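Long-range contact in putative drug/sodium antiporter (Escherichia coli, PDB 4Z3N), which probably exports the genotoxin colibactin, or a precursor of it, across the cell membrane as a MATE-family antiporter: residues 42-56 and 188-200. Sequence-based numbering, arbitrary orientation.
With OLC ((2R)-2,3-dihydroxypropyl (9Z)-octadec-9-enoate), chain E.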
loop_
_atom_site.group_PDB
_atom_site.type_symbol
_atom_site.label_atom_id
_atom_site.label_comp_id
_atom_site.label_asym_id
_atom_site.label_seq_id
_atom_site.Cartn_x
_atom_site.Cartn_y
_atom_site.Cartn_z
ATOM N N GLY A 42 7.280 -10.549 4.419
ATOM C CA GLY A 42 6.237 -10.013 5.277
ATOM C C GLY A 42 4.948 -9.800 4.509
ATOM O O GLY A 42 3.854 -10.008 5.034
ATOM N N MET A 43 5.078 -9.391 3.250
ATOM C CA MET A 43 3.907 -9.097 2.445
ATOM C C MET A 43 3.230 -10.388 2.021
ATOM O O MET A 43 2.024 -10.441 1.926
ATOM C CB MET A 43 4.280 -8.244 1.237
ATOM C CG MET A 43 4.556 -6.792 1.585
ATOM S SD MET A 43 5.198 -5.811 0.202
ATOM C CE MET A 43 6.140 -4.566 1.078
ATOM N N LEU A 44 4.001 -11.439 1.799
ATOM C CA LEU A 44 3.393 -12.713 1.467
ATOM C C LEU A 44 2.588 -13.262 2.652
ATOM O O LEU A 44 1.508 -13.818 2.440
ATOM C CB LEU A 44 4.444 -13.728 1.014
ATOM C CG LEU A 44 5.080 -13.538 -0.368
ATOM C CD1 LEU A 44 5.969 -14.727 -0.728
ATOM C CD2 LEU A 44 4.032 -13.314 -1.439
ATOM N N THR A 45 3.088 -13.101 3.884
ATOM C CA THR A 45 2.351 -13.561 5.067
ATOM C C THR A 45 0.917 -13.035 5.063
ATOM O O THR A 45 -0.019 -13.756 5.418
ATOM C CB THR A 45 2.981 -13.119 6.428
ATOM O OG1 THR A 45 2.770 -11.717 6.634
ATOM C CG2 THR A 45 4.451 -13.456 6.537
ATOM N N GLN A 46 0.760 -11.770 4.679
ATOM C CA GLN A 46 -0.545 -11.126 4.667
ATOM C C GLN A 46 -1.552 -11.906 3.841
ATOM O O GLN A 46 -2.725 -11.969 4.202
ATOM C CB GLN A 46 -0.433 -9.695 4.146
ATOM C CG GLN A 46 0.006 -8.715 5.210
ATOM C CD GLN A 46 0.580 -7.434 4.621
ATOM O OE1 GLN A 46 0.615 -7.254 3.394
ATOM N NE2 GLN A 46 1.043 -6.540 5.494
ATOM N N VAL A 47 -1.095 -12.511 2.750
ATOM C CA VAL A 47 -1.994 -13.252 1.871
ATOM C C VAL A 47 -2.515 -14.489 2.584
ATOM O O VAL A 47 -3.698 -14.812 2.481
ATOM C CB VAL A 47 -1.305 -13.664 0.533
ATOM C CG1 VAL A 47 -2.221 -14.549 -0.328
ATOM C CG2 VAL A 47 -0.872 -12.426 -0.249
ATOM N N THR A 48 -1.635 -15.159 3.329
ATOM C CA THR A 48 -1.998 -16.396 4.015
ATOM C C THR A 48 -3.248 -16.259 4.889
ATOM O O THR A 48 -3.962 -17.237 5.087
ATOM C CB THR A 48 -0.856 -16.911 4.901
ATOM O OG1 THR A 48 -0.690 -16.037 6.019
ATOM C CG2 THR A 48 0.444 -16.975 4.124
ATOM N N TYR A 49 -3.517 -15.059 5.404
ATOM C CA TYR A 49 -4.698 -14.850 6.243
ATOM C C TYR A 49 -5.968 -15.296 5.532
ATOM O O TYR A 49 -6.698 -16.122 6.052
ATOM C CB TYR A 49 -4.825 -13.385 6.669
ATOM C CG TYR A 49 -3.903 -13.008 7.794
ATOM C CD1 TYR A 49 -2.519 -12.987 7.607
ATOM C CD2 TYR A 49 -4.403 -12.658 9.039
ATOM C CE1 TYR A 49 -1.660 -12.634 8.632
ATOM C CE2 TYR A 49 -3.557 -12.299 10.074
ATOM C CZ TYR A 49 -2.182 -12.290 9.864
ATOM O OH TYR A 49 -1.324 -11.945 10.888
ATOM N N ALA A 50 -6.204 -14.762 4.338
ATOM C CA ALA A 50 -7.367 -15.121 3.540
ATOM C C ALA A 50 -7.391 -16.615 3.181
ATOM O O ALA A 50 -8.428 -17.276 3.292
ATOM C CB ALA A 50 -7.411 -14.275 2.285
ATOM N N ILE A 51 -6.252 -17.149 2.753
ATOM C CA ILE A 51 -6.173 -18.570 2.438
ATOM C C ILE A 51 -6.598 -19.429 3.634
ATOM O O ILE A 51 -7.482 -20.280 3.498
ATOM C CB ILE A 51 -4.755 -18.976 1.995
ATOM C CG1 ILE A 51 -4.376 -18.261 0.698
ATOM C CG2 ILE A 51 -4.641 -20.497 1.834
ATOM C CD1 ILE A 51 -2.906 -18.438 0.323
ATOM N N ALA A 52 -5.980 -19.197 4.796
ATOM C CA ALA A 52 -6.315 -19.937 6.012
ATOM C C ALA A 52 -7.768 -19.688 6.406
ATOM O O ALA A 52 -8.502 -20.617 6.739
ATOM C CB ALA A 52 -5.385 -19.560 7.154
ATOM N N ASP A 53 -8.176 -18.427 6.364
ATOM C CA ASP A 53 -9.548 -18.069 6.681
ATOM C C ASP A 53 -10.529 -18.884 5.855
ATOM O O ASP A 53 -11.384 -19.574 6.410
ATOM C CB ASP A 53 -9.793 -16.572 6.454
ATOM C CG ASP A 53 -9.362 -15.733 7.634
ATOM O OD1 ASP A 53 -9.014 -16.329 8.678
ATOM O OD2 ASP A 53 -9.380 -14.486 7.525
ATOM N N ILE A 54 -10.395 -18.830 4.533
ATOM C CA ILE A 54 -11.373 -19.489 3.669
ATOM C C ILE A 54 -11.244 -21.012 3.720
ATOM O O ILE A 54 -12.230 -21.726 3.579
ATOM C CB ILE A 54 -11.262 -19.003 2.210
ATOM C CG1 ILE A 54 -12.297 -19.719 1.346
ATOM C CG2 ILE A 54 -9.867 -19.234 1.671
ATOM C CD1 ILE A 54 -13.706 -19.710 1.936
ATOM N N PHE A 55 -10.034 -21.502 3.936
ATOM C CA PHE A 55 -9.796 -22.930 4.139
ATOM C C PHE A 55 -10.617 -23.459 5.308
ATOM O O PHE A 55 -11.276 -24.487 5.199
ATOM C CB PHE A 55 -8.301 -23.181 4.372
ATOM C CG PHE A 55 -7.962 -24.587 4.795
ATOM C CD1 PHE A 55 -8.359 -25.678 4.031
ATOM C CD2 PHE A 55 -7.200 -24.810 5.933
ATOM C CE1 PHE A 55 -8.024 -26.968 4.409
ATOM C CE2 PHE A 55 -6.861 -26.092 6.318
ATOM C CZ PHE A 55 -7.272 -27.176 5.553
ATOM N N TRP A 56 -10.577 -22.744 6.428
ATOM C CA TRP A 56 -11.317 -23.131 7.626
ATOM C C TRP A 56 -12.798 -22.753 7.573
ATOM O O TRP A 56 -13.625 -23.404 8.208
ATOM C CB TRP A 56 -10.682 -22.500 8.856
ATOM C CG TRP A 56 -9.392 -23.093 9.255
ATOM C CD1 TRP A 56 -8.194 -22.455 9.334
ATOM C CD2 TRP A 56 -9.159 -24.446 9.656
ATOM N NE1 TRP A 56 -7.219 -23.326 9.762
ATOM C CE2 TRP A 56 -7.784 -24.558 9.963
ATOM C CE3 TRP A 56 -9.976 -25.575 9.784
ATOM C CZ2 TRP A 56 -7.204 -25.758 10.394
ATOM C CZ3 TRP A 56 -9.400 -26.766 10.208
ATOM C CH2 TRP A 56 -8.023 -26.845 10.512
ATOM N N SER A 188 5.756 -10.488 11.259
ATOM C CA SER A 188 4.801 -10.922 10.249
ATOM C C SER A 188 4.550 -12.437 10.305
ATOM O O SER A 188 3.406 -12.896 10.277
ATOM C CB SER A 188 5.290 -10.517 8.853
ATOM O OG SER A 188 4.900 -9.188 8.548
ATOM N N LEU A 189 5.631 -13.204 10.384
ATOM C CA LEU A 189 5.547 -14.655 10.405
ATOM C C LEU A 189 4.785 -15.139 11.638
ATOM O O LEU A 189 3.927 -16.027 11.536
ATOM C CB LEU A 189 6.948 -15.264 10.365
ATOM C CG LEU A 189 7.623 -15.239 8.997
ATOM C CD1 LEU A 189 9.094 -15.647 9.072
ATOM C CD2 LEU A 189 6.851 -16.127 8.028
ATOM N N LEU A 190 5.102 -14.556 12.797
ATOM C CA LEU A 190 4.436 -14.912 14.041
ATOM C C LEU A 190 2.952 -14.631 13.938
ATOM O O LEU A 190 2.136 -15.391 14.445
ATOM C CB LEU A 190 5.036 -14.157 15.217
ATOM C CG LEU A 190 4.320 -14.285 16.557
ATOM C CD1 LEU A 190 4.196 -15.739 16.972
ATOM C CD2 LEU A 190 5.082 -13.503 17.599
ATOM N N GLY A 191 2.601 -13.549 13.262
ATOM C CA GLY A 191 1.205 -13.205 13.065
ATOM C C GLY A 191 0.464 -14.234 12.232
ATOM O O GLY A 191 -0.690 -14.552 12.508
ATOM N N ALA A 192 1.136 -14.755 11.211
ATOM C CA ALA A 192 0.529 -15.696 10.278
ATOM C C ALA A 192 0.359 -17.081 10.893
ATOM O O ALA A 192 -0.607 -17.773 10.586
ATOM C CB ALA A 192 1.356 -15.781 9.004
ATOM N N LEU A 193 1.300 -17.476 11.755
ATOM C CA LEU A 193 1.221 -18.760 12.467
ATOM C C LEU A 193 0.073 -18.756 13.463
ATOM O O LEU A 193 -0.744 -19.678 13.492
ATOM C CB LEU A 193 2.531 -19.070 13.194
ATOM C CG LEU A 193 3.672 -19.530 12.293
ATOM C CD1 LEU A 193 4.960 -19.709 13.076
ATOM C CD2 LEU A 193 3.283 -20.827 11.605
ATOM N N VAL A 194 0.029 -17.705 14.273
ATOM C CA VAL A 194 -1.066 -17.462 15.199
ATOM C C VAL A 194 -2.460 -17.563 14.539
ATOM O O VAL A 194 -3.360 -18.223 15.053
ATOM C CB VAL A 194 -0.887 -16.083 15.860
ATOM C CG1 VAL A 194 -2.116 -15.685 16.661
ATOM C CG2 VAL A 194 0.336 -16.111 16.733
ATOM N N ASN A 195 -2.637 -16.929 13.392
ATOM C CA ASN A 195 -3.912 -17.011 12.719
ATOM C C ASN A 195 -4.185 -18.435 12.233
ATOM O O ASN A 195 -5.337 -18.874 12.152
ATOM C CB ASN A 195 -3.957 -16.017 11.560
ATOM C CG ASN A 195 -5.224 -16.129 10.750
ATOM O OD1 ASN A 195 -5.201 -16.574 9.605
ATOM N ND2 ASN A 195 -6.341 -15.742 11.345
ATOM N N ILE A 196 -3.115 -19.157 11.918
ATOM C CA ILE A 196 -3.234 -20.518 11.396
ATOM C C ILE A 196 -3.752 -21.467 12.462
ATOM O O ILE A 196 -4.605 -22.317 12.196
ATOM C CB ILE A 196 -1.888 -21.054 10.872
ATOM C CG1 ILE A 196 -1.601 -20.477 9.487
ATOM C CG2 ILE A 196 -1.919 -22.577 10.807
ATOM C CD1 ILE A 196 -0.119 -20.461 9.126
ATOM N N MET A 197 -3.230 -21.299 13.672
ATOM C CA MET A 197 -3.603 -22.126 14.803
ATOM C C MET A 197 -4.933 -21.718 15.441
ATOM O O MET A 197 -5.691 -22.571 15.896
ATOM C CB MET A 197 -2.487 -22.090 15.838
ATOM C CG MET A 197 -1.227 -22.784 15.364
ATOM S SD MET A 197 0.235 -22.484 16.396
ATOM C CE MET A 197 1.531 -23.054 15.285
ATOM N N LEU A 198 -5.220 -20.419 15.468
ATOM C CA LEU A 198 -6.383 -19.914 16.188
ATOM C C LEU A 198 -7.682 -20.118 15.429
ATOM O O LEU A 198 -8.702 -20.445 16.034
ATOM C CB LEU A 198 -6.217 -18.431 16.515
ATOM C CG LEU A 198 -5.235 -18.059 17.625
ATOM C CD1 LEU A 198 -5.248 -16.546 17.840
ATOM C CD2 LEU A 198 -5.560 -18.805 18.913
ATOM N N ASP A 199 -7.650 -19.901 14.117
ATOM C CA ASP A 199 -8.824 -20.109 13.267
ATOM C C ASP A 199 -9.519 -21.420 13.582
ATOM O O ASP A 199 -10.741 -21.454 13.727
ATOM C CB ASP A 199 -8.445 -20.097 11.787
ATOM C CG ASP A 199 -8.619 -18.741 11.151
ATOM O OD1 ASP A 199 -9.099 -17.818 11.848
ATOM O OD2 ASP A 199 -8.280 -18.596 9.953
ATOM N N PRO A 200 -8.745 -22.516 13.670
ATOM C CA PRO A 200 -9.382 -23.793 14.013
ATOM C C PRO A 200 -9.999 -23.761 15.419
ATOM O O PRO A 200 -11.148 -24.168 15.601
ATOM C CB PRO A 200 -8.227 -24.802 13.936
ATOM C CG PRO A 200 -7.118 -24.097 13.218
ATOM C CD PRO A 200 -7.289 -22.650 13.484
HETATM C C9 OLC E . -7.587 -7.693 8.397
HETATM C C8 OLC E . -6.653 -8.855 8.700
HETATM C C7 OLC E . -5.424 -8.802 7.808
HETATM C C6 OLC E . -4.220 -9.362 8.536
HETATM C C5 OLC E . -3.043 -8.417 8.364
HETATM C C4 OLC E . -2.337 -8.157 9.680
#
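Residues 42-56 and 188-200 are segments of two predicted transmembrane helices that run nearly parallel, 13° apart, with axes 8.9 Å from each other at closest approach. At the Gly42 end the backbones come close, because small residues meet there. Ser188 sets its CB and OG against the CA of Gly42, and Thr45 packs on the CB of Ser188 and on the CB of Ala192. Thr45 OG1 turns back to its own helix and bonds to Gly42 O at 2.6 Å. Its CG2 meets Leu189 CD2.

Tyr49 reaches across to the other backbone, its CG anti to the carbonyl carbon (chi1 -78°). Its OH lies 3.1 Å from Gly191 O. The monoolein carbon C6 lies over one ring face, 3.3 Å from Tyr49 CD2. Asn195 CB lies over the opposite face, and the Asn195 amide plane is 12° from the ring.

Further along, two acids meet. Asp53 OD1 and Asp199 OD2 are 2.7 Å apart. At the Trp56 end, Pro200 lies over the indole, with its CB 4.0 Å from the centroid of the six-membered ring in a CH-pi contact. Phe55 CE2 is over the other face.

The contact thus joins two helices of one MatE domain of this MATE transporter, packed side by side and nearly parallel. Helix 209-232 packs against the same cluster, touching Tyr49, Asn195 and Asp199, while Trp56 also leans on Ile203 and Phe204, further along helix 181-204.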